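Local structure of hypothetical protein TTHA1013 (1WV8) at residues T3-W17 against E20-L34. The protein is of unknown function, a small DUF1902-family protein of a thermophilic bacterium whose family belongs to the Met-repressor clan. Numbering follows the deposited sequence.
Sequences TLKVQALWDGEAGVW and ESDDVPGLATEAATL
Q7 and E20 form an antiparallel hydrogen-bonded pair, with Q7 N to E20 O at 2.7 Å and E20 N returning to Q7 O. W17 and A31 pair likewise at the sheet's far edge, where W17 N reaches A31 O almost straight (N-H...O 176°). Beyond E20, side chains take over the polar work. S21 OG, swung anti to its own N (chi1 -176°), donates to K5 O at 2.8 Å and accepts from D23 N, an ST turn; a water shared with D22 N gives K5 O a second donor. D23 then turns its carboxylate back, and OD2 takes K5 N through its anti lone pair at 3.2 Å. The amide of Q7 instead finds E65 on strand 61-69.

Apolar side chains supply the rest of the contact. L34 lies over the W17 indole, its CD2 3.6 Å from the five-membered ring centroid in a CH-pi contact, and the same methyl touches A8 CB at 3.7 Å. W10 CE3 covers the opposite face of that indole near its rim. Further along, V6 CG1 meets L27 CD2 at 3.9 Å, while L4 CD1 packs on V24 CG2. L34 also packs on L34 of the second subunit, bringing this core close to the dimer interface.

Together these contacts illustrate an antiparallel beta meander, strands 3-11, 16-20 and 30-31, whose first turn carries a G1 bulge and whose last strand leads through the N-cap T33 into helix 34-51.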
ATOM      1  N   THR A   3     -13.472   0.110  -5.049  1.00 57.89           N
ATOM      2  CA  THR A   3     -12.092   0.231  -4.601  1.00 57.80           C
ATOM      3  C   THR A   3     -11.225   0.808  -5.711  1.00 53.60           C
ATOM      4  O   THR A   3     -11.171   0.261  -6.810  1.00 47.64           O
ATOM      5  CB  THR A   3     -11.513  -1.130  -4.219  1.00 59.43           C
ATOM      6  OG1 THR A   3     -12.202  -1.634  -3.071  1.00 59.85           O
ATOM      7  CG2 THR A   3     -10.020  -1.011  -3.910  1.00 53.97           C
ATOM      8  N   LEU A   4     -10.573   1.928  -5.422  1.00 49.82           N
ATOM      9  CA  LEU A   4      -9.697   2.580  -6.388  1.00 48.62           C
ATOM     10  C   LEU A   4      -8.256   2.252  -6.023  1.00 42.99           C
ATOM     11  O   LEU A   4      -7.753   2.685  -4.982  1.00 43.77           O
ATOM     12  CB  LEU A   4      -9.889   4.094  -6.356  1.00 41.29           C
ATOM     13  CG  LEU A   4     -11.260   4.658  -6.725  1.00 47.24           C
ATOM     14  CD1 LEU A   4     -11.334   6.137  -6.425  1.00 55.89           C
ATOM     15  CD2 LEU A   4     -11.505   4.387  -8.194  1.00 49.44           C
ATOM     16  N   LYS A   5      -7.601   1.485  -6.881  1.00 37.20           N
ATOM     17  CA  LYS A   5      -6.225   1.096  -6.650  1.00 36.61           C
ATOM     18  C   LYS A   5      -5.279   2.186  -7.134  1.00 37.60           C
ATOM     19  O   LYS A   5      -5.360   2.631  -8.277  1.00 45.45           O
ATOM     20  CB  LYS A   5      -5.944  -0.221  -7.373  1.00 40.78           C
ATOM     21  CG  LYS A   5      -6.865  -1.353  -6.934  1.00 53.70           C
ATOM     22  CD  LYS A   5      -6.527  -2.652  -7.649  1.00 62.41           C
ATOM     23  CE  LYS A   5      -7.488  -3.764  -7.260  1.00 72.26           C
ATOM     24  NZ  LYS A   5      -7.168  -5.049  -7.952  1.00 73.84           N
ATOM     25  N   VAL A   6      -4.393   2.618  -6.244  1.00 38.58           N
ATOM     26  CA  VAL A   6      -3.401   3.645  -6.550  1.00 37.95           C
ATOM     27  C   VAL A   6      -2.021   3.121  -6.166  1.00 40.98           C
ATOM     28  O   VAL A   6      -1.806   2.673  -5.028  1.00 31.18           O
ATOM     29  CB  VAL A   6      -3.665   4.936  -5.752  1.00 27.90           C
ATOM     30  CG1 VAL A   6      -2.567   5.976  -6.025  1.00 37.78           C
ATOM     31  CG2 VAL A   6      -5.028   5.491  -6.123  1.00 35.05           C
ATOM     32  N   GLN A   7      -1.083   3.163  -7.108  1.00 32.58           N
ATOM     33  CA  GLN A   7       0.260   2.698  -6.807  1.00 22.36           C
ATOM     34  C   GLN A   7       1.151   3.837  -6.342  1.00 28.84           C
ATOM     35  O   GLN A   7       1.076   4.956  -6.855  1.00 29.45           O
ATOM     36  CB  GLN A   7       0.907   2.030  -8.013  1.00 30.14           C
ATOM     37  CG  GLN A   7       0.305   0.710  -8.420  1.00 20.13           C
ATOM     38  CD  GLN A   7      -0.915   0.879  -9.292  1.00 44.17           C
ATOM     39  OE1 GLN A   7      -0.867   1.572 -10.302  1.00 40.71           O
ATOM     40  NE2 GLN A   7      -2.017   0.235  -8.914  1.00 46.78           N
ATOM     41  N   ALA A   8       1.993   3.538  -5.360  1.00 23.32           N
ATOM     42  CA  ALA A   8       2.943   4.507  -4.838  1.00 36.63           C
ATOM     43  C   ALA A   8       4.271   3.946  -5.296  1.00 32.62           C
ATOM     44  O   ALA A   8       4.639   2.835  -4.919  1.00 28.67           O
ATOM     45  CB  ALA A   8       2.892   4.563  -3.321  1.00 26.26           C
ATOM     46  N   LEU A   9       4.964   4.706  -6.134  1.00 30.94           N
ATOM     47  CA  LEU A   9       6.246   4.277  -6.678  1.00 23.85           C
ATOM     48  C   LEU A   9       7.350   5.099  -6.027  1.00 22.33           C
ATOM     49  O   LEU A   9       7.285   6.332  -5.997  1.00 19.34           O
ATOM     50  CB  LEU A   9       6.222   4.481  -8.195  1.00 25.87           C
ATOM     51  CG  LEU A   9       4.939   3.931  -8.824  1.00 24.07           C
ATOM     52  CD1 LEU A   9       4.715   4.551 -10.177  1.00 24.43           C
ATOM     53  CD2 LEU A   9       5.025   2.424  -8.914  1.00 16.49           C
ATOM     54  N   TRP A  10       8.358   4.423  -5.483  1.00 22.81           N
ATOM     55  CA  TRP A  10       9.430   5.150  -4.818  1.00 32.64           C
ATOM     56  C   TRP A  10      10.441   5.714  -5.814  1.00 37.66           C
ATOM     57  O   TRP A  10      10.968   4.994  -6.659  1.00 29.98           O
ATOM     58  CB  TRP A  10      10.145   4.249  -3.821  1.00 29.95           C
ATOM     59  CG  TRP A  10      11.376   4.877  -3.221  1.00 40.28           C
ATOM     60  CD1 TRP A  10      12.660   4.403  -3.298  1.00 36.21           C
ATOM     61  CD2 TRP A  10      11.433   6.057  -2.412  1.00 35.59           C
ATOM     62  NE1 TRP A  10      13.506   5.210  -2.583  1.00 34.16           N
ATOM     63  CE2 TRP A  10      12.783   6.236  -2.027  1.00 38.35           C
ATOM     64  CE3 TRP A  10      10.475   6.983  -1.970  1.00 32.27           C
ATOM     65  CZ2 TRP A  10      13.202   7.303  -1.215  1.00 35.50           C
ATOM     66  CZ3 TRP A  10      10.893   8.047  -1.162  1.00 37.08           C
ATOM     67  CH2 TRP A  10      12.244   8.195  -0.795  1.00 37.71           C
ATOM     68  N   ASP A  11      10.711   7.005  -5.691  1.00 36.37           N
ATOM     69  CA  ASP A  11      11.658   7.695  -6.558  1.00 34.60           C
ATOM     70  C   ASP A  11      12.837   8.158  -5.695  1.00 23.77           C
ATOM     71  O   ASP A  11      12.872   9.300  -5.222  1.00 29.49           O
ATOM     72  CB  ASP A  11      10.986   8.901  -7.214  1.00 26.49           C
ATOM     73  CG  ASP A  11      11.907   9.612  -8.209  1.00 43.45           C
ATOM     74  OD1 ASP A  11      13.141   9.444  -8.098  1.00 32.38           O
ATOM     75  OD2 ASP A  11      11.407  10.349  -9.082  1.00 28.62           O
ATOM     76  N   GLY A  12      13.779   7.243  -5.483  1.00 33.42           N
ATOM     77  CA  GLY A  12      14.947   7.521  -4.667  1.00 44.58           C
ATOM     78  C   GLY A  12      15.724   8.766  -5.034  1.00 47.55           C
ATOM     79  O   GLY A  12      16.211   9.470  -4.152  1.00 51.22           O
ATOM     80  N   GLU A  13      15.865   9.044  -6.324  1.00 46.26           N
ATOM     81  CA  GLU A  13      16.597  10.236  -6.720  1.00 53.58           C
ATOM     82  C   GLU A  13      15.919  11.486  -6.190  1.00 44.00           C
ATOM     83  O   GLU A  13      16.546  12.303  -5.525  1.00 51.23           O
ATOM     84  CB  GLU A  13      16.712  10.322  -8.243  1.00 62.25           C
ATOM     85  CG  GLU A  13      17.558   9.233  -8.863  1.00 80.47           C
ATOM     86  CD  GLU A  13      17.652   9.374 -10.363  1.00 85.48           C
ATOM     87  OE1 GLU A  13      18.110  10.445 -10.818  1.00 80.20           O
ATOM     88  OE2 GLU A  13      17.269   8.420 -11.077  1.00 86.08           O
ATOM     89  N   ALA A  14      14.629  11.626  -6.478  1.00 43.52           N
ATOM     90  CA  ALA A  14      13.871  12.798  -6.045  1.00 40.76           C
ATOM     91  C   ALA A  14      13.415  12.728  -4.590  1.00 44.58           C
ATOM     92  O   ALA A  14      12.807  13.671  -4.091  1.00 48.53           O
ATOM     93  CB  ALA A  14      12.662  13.003  -6.954  1.00 38.92           C
ATOM     94  N   GLY A  15      13.701  11.619  -3.916  1.00 37.59           N
ATOM     95  CA  GLY A  15      13.302  11.470  -2.525  1.00 46.28           C
ATOM     96  C   GLY A  15      11.807  11.615  -2.258  1.00 44.30           C
ATOM     97  O   GLY A  15      11.405  12.298  -1.318  1.00 40.31           O
ATOM     98  N   VAL A  16      10.982  10.975  -3.083  1.00 37.79           N
ATOM     99  CA  VAL A  16       9.535  11.038  -2.923  1.00 37.78           C
ATOM    100  C   VAL A  16       8.817   9.821  -3.499  1.00 36.92           C
ATOM    101  O   VAL A  16       9.351   9.124  -4.365  1.00 33.32           O
ATOM    102  CB  VAL A  16       8.943  12.280  -3.610  1.00 43.65           C
ATOM    103  CG1 VAL A  16       9.446  13.543  -2.938  1.00 48.38           C
ATOM    104  CG2 VAL A  16       9.310  12.282  -5.086  1.00 48.61           C
ATOM    105  N   TRP A  17       7.612   9.566  -2.991  1.00 27.34           N
ATOM    106  CA  TRP A  17       6.768   8.470  -3.459  1.00 27.02           C
ATOM    107  C   TRP A  17       5.870   9.141  -4.465  1.00 30.26           C
ATOM    108  O   TRP A  17       5.384  10.238  -4.215  1.00 31.65           O
ATOM    109  CB  TRP A  17       5.915   7.894  -2.320  1.00 29.68           C
ATOM    110  CG  TRP A  17       6.675   7.036  -1.369  1.00 18.04           C
ATOM    111  CD1 TRP A  17       7.273   7.422  -0.193  1.00 25.07           C
ATOM    112  CD2 TRP A  17       6.899   5.636  -1.497  1.00 14.69           C
ATOM    113  NE1 TRP A  17       7.849   6.333   0.417  1.00 27.15           N
ATOM    114  CE2 TRP A  17       7.634   5.226  -0.365  1.00 28.55           C
ATOM    115  CE3 TRP A  17       6.554   4.685  -2.463  1.00 29.39           C
ATOM    116  CZ2 TRP A  17       8.024   3.892  -0.174  1.00 28.96           C
ATOM    117  CZ3 TRP A  17       6.943   3.368  -2.272  1.00 25.31           C
ATOM    118  CH2 TRP A  17       7.670   2.985  -1.135  1.00 35.40           C
ATOM    119  N   GLU A  20       0.333   6.794  -8.869  1.00 34.06           N
ATOM    120  CA  GLU A  20      -0.007   6.378 -10.220  1.00 34.51           C
ATOM    121  C   GLU A  20      -1.292   5.560 -10.162  1.00 39.90           C
ATOM    122  O   GLU A  20      -1.399   4.631  -9.371  1.00 33.89           O
ATOM    123  CB  GLU A  20       1.124   5.520 -10.802  1.00 42.39           C
ATOM    124  CG  GLU A  20       0.849   4.941 -12.178  1.00 46.04           C
ATOM    125  CD  GLU A  20       0.547   6.015 -13.210  1.00 63.48           C
ATOM    126  OE1 GLU A  20       0.962   7.178 -12.998  1.00 58.32           O
ATOM    127  OE2 GLU A  20      -0.106   5.691 -14.229  1.00 55.33           O
ATOM    128  N   SER A  21      -2.270   5.886 -10.997  1.00 33.69           N
ATOM    129  CA  SER A  21      -3.505   5.122 -10.969  1.00 37.05           C
ATOM    130  C   SER A  21      -4.215   4.982 -12.303  1.00 41.79           C
ATOM    131  O   SER A  21      -4.404   5.950 -13.022  1.00 44.75           O
ATOM    132  CB  SER A  21      -4.478   5.730  -9.965  1.00 45.36           C
ATOM    133  OG  SER A  21      -5.650   4.938  -9.877  1.00 40.34           O
ATOM    134  N   ASP A  22      -4.629   3.760 -12.609  1.00 49.37           N
ATOM    135  CA  ASP A  22      -5.350   3.472 -13.838  1.00 58.76           C
ATOM    136  C   ASP A  22      -6.853   3.650 -13.586  1.00 62.66           C
ATOM    137  O   ASP A  22      -7.650   3.691 -14.528  1.00 70.06           O
ATOM    138  CB  ASP A  22      -5.066   2.037 -14.287  1.00 71.26           C
ATOM    139  CG  ASP A  22      -5.413   1.801 -15.740  1.00 85.42           C
ATOM    140  OD1 ASP A  22      -4.768   2.424 -16.611  1.00 92.33           O
ATOM    141  OD2 ASP A  22      -6.331   0.999 -16.014  1.00 94.84           O
ATOM    142  N   ASP A  23      -7.236   3.754 -12.313  1.00 57.19           N
ATOM    143  CA  ASP A  23      -8.639   3.933 -11.939  1.00 54.32           C
ATOM    144  C   ASP A  23      -8.981   5.406 -11.691  1.00 49.77           C
ATOM    145  O   ASP A  23     -10.147   5.786 -11.705  1.00 52.99           O
ATOM    146  CB  ASP A  23      -8.985   3.122 -10.672  1.00 54.49           C
ATOM    147  CG  ASP A  23      -8.869   1.612 -10.873  1.00 60.87           C
ATOM    148  OD1 ASP A  23      -9.149   1.128 -11.987  1.00 63.52           O
ATOM    149  OD2 ASP A  23      -8.516   0.901  -9.905  1.00 64.27           O
ATOM    150  N   VAL A  24      -7.964   6.233 -11.465  1.00 50.05           N
ATOM    151  CA  VAL A  24      -8.171   7.654 -11.199  1.00 48.50           C
ATOM    152  C   VAL A  24      -7.542   8.526 -12.289  1.00 57.86           C
ATOM    153  O   VAL A  24      -6.327   8.519 -12.480  1.00 61.17           O
ATOM    154  CB  VAL A  24      -7.572   8.034  -9.831  1.00 45.31           C
ATOM    155  CG1 VAL A  24      -7.825   9.488  -9.535  1.00 44.94           C
ATOM    156  CG2 VAL A  24      -8.178   7.167  -8.748  1.00 50.09           C
ATOM    157  N   PRO A  25      -8.373   9.297 -13.015  1.00 66.38           N
ATOM    158  CA  PRO A  25      -7.953  10.190 -14.102  1.00 66.70           C
ATOM    159  C   PRO A  25      -7.103  11.377 -13.680  1.00 65.14           C
ATOM    160  O   PRO A  25      -7.297  11.946 -12.605  1.00 65.88           O
ATOM    161  CB  PRO A  25      -9.280  10.648 -14.710  1.00 76.16           C
ATOM    162  CG  PRO A  25     -10.231   9.536 -14.363  1.00 78.61           C
ATOM    163  CD  PRO A  25      -9.843   9.247 -12.938  1.00 75.11           C
ATOM    164  N   GLY A  26      -6.168  11.749 -14.552  1.00 59.01           N
ATOM    165  CA  GLY A  26      -5.300  12.882 -14.297  1.00 55.86           C
ATOM    166  C   GLY A  26      -4.672  12.930 -12.921  1.00 56.79           C
ATOM    167  O   GLY A  26      -4.537  14.009 -12.341  1.00 58.39           O
ATOM    168  N   LEU A  27      -4.287  11.776 -12.386  1.00 57.97           N
ATOM    169  CA  LEU A  27      -3.659  11.759 -11.074  1.00 57.77           C
ATOM    170  C   LEU A  27      -2.164  12.011 -11.201  1.00 60.15           C
ATOM    171  O   LEU A  27      -1.435  11.252 -11.844  1.00 62.59           O
ATOM    172  CB  LEU A  27      -3.905  10.422 -10.362  1.00 51.25           C
ATOM    173  CG  LEU A  27      -3.197  10.271  -9.011  1.00 43.25           C
ATOM    174  CD1 LEU A  27      -3.504  11.470  -8.112  1.00 38.83           C
ATOM    175  CD2 LEU A  27      -3.644   8.978  -8.346  1.00 44.28           C
ATOM    176  N   ALA A  28      -1.715  13.095 -10.587  1.00 55.28           N
ATOM    177  CA  ALA A  28      -0.308  13.449 -10.614  1.00 62.21           C
ATOM    178  C   ALA A  28       0.027  14.033  -9.254  1.00 59.47           C
ATOM    179  O   ALA A  28      -0.274  15.195  -8.980  1.00 61.29           O
ATOM    180  CB  ALA A  28      -0.049  14.468 -11.712  1.00 65.89           C
ATOM    181  N   THR A  29       0.633  13.227  -8.391  1.00 51.94           N
ATOM    182  CA  THR A  29       0.976  13.709  -7.059  1.00 48.32           C
ATOM    183  C   THR A  29       2.007  12.832  -6.360  1.00 42.21           C
ATOM    184  O   THR A  29       2.092  11.627  -6.613  1.00 46.01           O
ATOM    185  CB  THR A  29      -0.295  13.821  -6.175  1.00 58.61           C
ATOM    186  OG1 THR A  29       0.079  14.203  -4.844  1.00 59.68           O
ATOM    187  CG2 THR A  29      -1.052  12.491  -6.140  1.00 51.49           C
ATOM    188  N   GLU A  30       2.796  13.447  -5.486  1.00 33.08           N
ATOM    189  CA  GLU A  30       3.823  12.725  -4.745  1.00 40.00           C
ATOM    190  C   GLU A  30       3.980  13.354  -3.366  1.00 26.31           C
ATOM    191  O   GLU A  30       3.402  14.401  -3.094  1.00 28.78           O
ATOM    192  CB  GLU A  30       5.169  12.791  -5.475  1.00 46.62           C
ATOM    193  CG  GLU A  30       5.798  14.166  -5.431  1.00 58.88           C
ATOM    194  CD  GLU A  30       5.500  14.980  -6.667  1.00 66.28           C
ATOM    195  OE1 GLU A  30       4.355  14.932  -7.158  1.00 79.68           O
ATOM    196  OE2 GLU A  30       6.422  15.673  -7.140  1.00 72.16           O
ATOM    197  N   ALA A  31       4.784  12.710  -2.519  1.00 23.82           N
ATOM    198  CA  ALA A  31       5.038  13.175  -1.159  1.00 41.45           C
ATOM    199  C   ALA A  31       6.251  12.449  -0.588  1.00 36.87           C
ATOM    200  O   ALA A  31       6.526  11.303  -0.950  1.00 41.42           O
ATOM    201  CB  ALA A  31       3.801  12.916  -0.271  1.00 31.71           C
ATOM    202  N   ALA A  32       6.970  13.121   0.304  1.00 35.52           N
ATOM    203  CA  ALA A  32       8.154  12.554   0.943  1.00 38.47           C
ATOM    204  C   ALA A  32       7.886  11.250   1.693  1.00 35.61           C
ATOM    205  O   ALA A  32       8.761  10.401   1.788  1.00 34.45           O
ATOM    206  CB  ALA A  32       8.768  13.578   1.896  1.00 37.71           C
ATOM    207  N   THR A  33       6.692  11.086   2.249  1.00 42.09           N
ATOM    208  CA  THR A  33       6.386   9.848   2.970  1.00 41.49           C
ATOM    209  C   THR A  33       5.081   9.257   2.480  1.00 29.43           C
ATOM    210  O   THR A  33       4.297   9.934   1.827  1.00 36.25           O
ATOM    211  CB  THR A  33       6.240  10.077   4.482  1.00 46.75           C
ATOM    212  OG1 THR A  33       5.023  10.792   4.732  1.00 42.88           O
ATOM    213  CG2 THR A  33       7.420  10.871   5.022  1.00 39.43           C
ATOM    214  N   LEU A  34       4.847   7.991   2.796  1.00 31.79           N
ATOM    215  CA  LEU A  34       3.617   7.338   2.379  1.00 26.47           C
ATOM    216  C   LEU A  34       2.403   7.906   3.146  1.00 38.38           C
ATOM    217  O   LEU A  34       1.300   7.985   2.602  1.00 34.69           O
ATOM    218  CB  LEU A  34       3.750   5.836   2.591  1.00 30.48           C
ATOM    219  CG  LEU A  34       4.677   5.183   1.566  1.00 38.68           C
ATOM    220  CD1 LEU A  34       5.024   3.783   2.008  1.00 35.06           C
ATOM    221  CD2 LEU A  34       3.991   5.169   0.197  1.00 29.52           C
TER
HETATM  222  O   HOH W   1      -4.786   1.269 -10.753  1.00 44.31           O